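Local coordinates for protein pyridine synthase TbtD (Thermobispora bispora, PDB 5WA4) that probably forms the central pyridine ring of thiomuracin by a formal [4+2] aza-cycloaddition on a leader-peptide-bearing precursor, at residues A262-S266 and G267-L271. Numbering follows the deposited sequence.
Sequences ALLES and GELTL
With CG anti to the carbonyl carbon in L264 (chi1 -79°) and in L269 (chi1 -58°), the two leucines meet where the chain folds back over the end of helix 244-265. L264 reaches across with its CD2 branch, which lies 3.6 Å from CB of L269. L269 in turn sends CD1 to L263, 4.0 Å from its CB, and so bridges two successive residues of the last turn. T270 is a looser neighbour, its OG1 3.9 Å from CD2 of L264. E268 bends at its second torsion, and its side chain crosses that of L263 at about a right angle; the carboxylate curls back to the helix end, leaving OE1 4.1 Å from CD2 of L263.

Backbone bonds fix this reversal. The amide of E268 donates to the carbonyl O of L263 over 2.8 Å between N and O, in a nearly straight bond that runs close to the line of the C=O. G267 N donates a second hydrogen bond to L264 O (3.0 Å), from well above the carbonyl plane and less straight than the first. G267 has a positive phi (88°), a backbone region that glycine readily occupies. The contact sits on the protein surface, yet L263 and E268 also touch V135, and L269 touches R136, at the start of helix 135-159. The returning chain is thereby packed against a second helix before the unmodelled residues 273-305. Beside the helix end, L269 packs on L263 and L264; the cap itself is made by the positive-phi G267 with the hydrogen bonds from E268 N to L263 O and from G267 N to L264 O, a Schellman motif, the classic C-terminal cap of an alpha-helix.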
# COMPACT_ATOMS: atom_id res chain seq x y z
N ALA E 262 18.16 30.49 7.44
CA ALA E 262 19.08 30.93 6.42
C ALA E 262 19.60 29.74 5.59
O ALA E 262 19.44 29.72 4.38
CB ALA E 262 20.22 31.70 7.05
N LEU E 263 20.21 28.75 6.24
CA LEU E 263 20.75 27.57 5.52
C LEU E 263 19.75 26.82 4.62
O LEU E 263 20.11 26.30 3.55
CB LEU E 263 21.33 26.57 6.53
CG LEU E 263 22.73 26.92 7.04
CD1 LEU E 263 23.17 25.97 8.14
CD2 LEU E 263 23.75 26.96 5.91
N LEU E 264 18.49 26.75 5.06
CA LEU E 264 17.44 26.12 4.28
C LEU E 264 17.06 26.98 3.08
O LEU E 264 16.98 26.48 1.97
CB LEU E 264 16.21 25.85 5.16
CG LEU E 264 16.36 24.61 6.05
CD1 LEU E 264 15.23 24.52 7.06
CD2 LEU E 264 16.39 23.37 5.20
N GLU E 265 16.83 28.27 3.32
CA GLU E 265 16.50 29.23 2.27
C GLU E 265 17.46 29.24 1.09
O GLU E 265 17.04 29.34 -0.05
CB GLU E 265 16.44 30.64 2.84
CG GLU E 265 15.20 30.94 3.61
CD GLU E 265 15.27 32.30 4.22
OE1 GLU E 265 14.31 32.70 4.92
OE2 GLU E 265 16.30 32.96 3.99
N SER E 266 18.75 29.13 1.38
CA SER E 266 19.78 29.14 0.37
C SER E 266 20.11 27.74 -0.18
O SER E 266 20.96 27.59 -1.08
CB SER E 266 21.03 29.77 0.94
OG SER E 266 21.92 28.76 1.41
N GLY E 267 19.47 26.71 0.37
CA GLY E 267 19.68 25.37 -0.15
C GLY E 267 20.80 24.46 0.36
O GLY E 267 21.31 23.64 -0.40
N GLU E 268 21.18 24.52 1.64
CA GLU E 268 22.06 23.46 2.13
C GLU E 268 21.51 22.55 3.23
O GLU E 268 22.31 22.02 4.01
CB GLU E 268 23.37 24.03 2.62
CG GLU E 268 24.31 24.40 1.51
CD GLU E 268 24.53 25.88 1.47
OE1 GLU E 268 23.56 26.58 1.83
OE2 GLU E 268 25.65 26.33 1.09
N LEU E 269 20.20 22.33 3.30
CA LEU E 269 19.64 21.27 4.16
C LEU E 269 18.24 20.86 3.66
O LEU E 269 17.67 21.57 2.83
CB LEU E 269 19.55 21.74 5.64
CG LEU E 269 20.70 22.24 6.54
CD1 LEU E 269 20.16 22.96 7.75
CD2 LEU E 269 21.66 21.15 6.97
N THR E 270 17.73 19.70 4.12
CA THR E 270 16.28 19.43 4.37
C THR E 270 16.02 17.98 4.86
O THR E 270 14.96 17.41 4.58
CB THR E 270 15.34 19.67 3.15
OG1 THR E 270 15.82 20.74 2.32
CG2 THR E 270 13.93 20.04 3.63
N LEU E 271 16.98 17.41 5.59
CA LEU E 271 16.83 16.09 6.22
C LEU E 271 16.29 16.22 7.67
O LEU E 271 15.14 15.86 7.89
CB LEU E 271 18.18 15.34 6.17
CG LEU E 271 18.32 13.81 6.15
CD1 LEU E 271 19.58 13.42 5.38
CD2 LEU E 271 18.36 13.25 7.57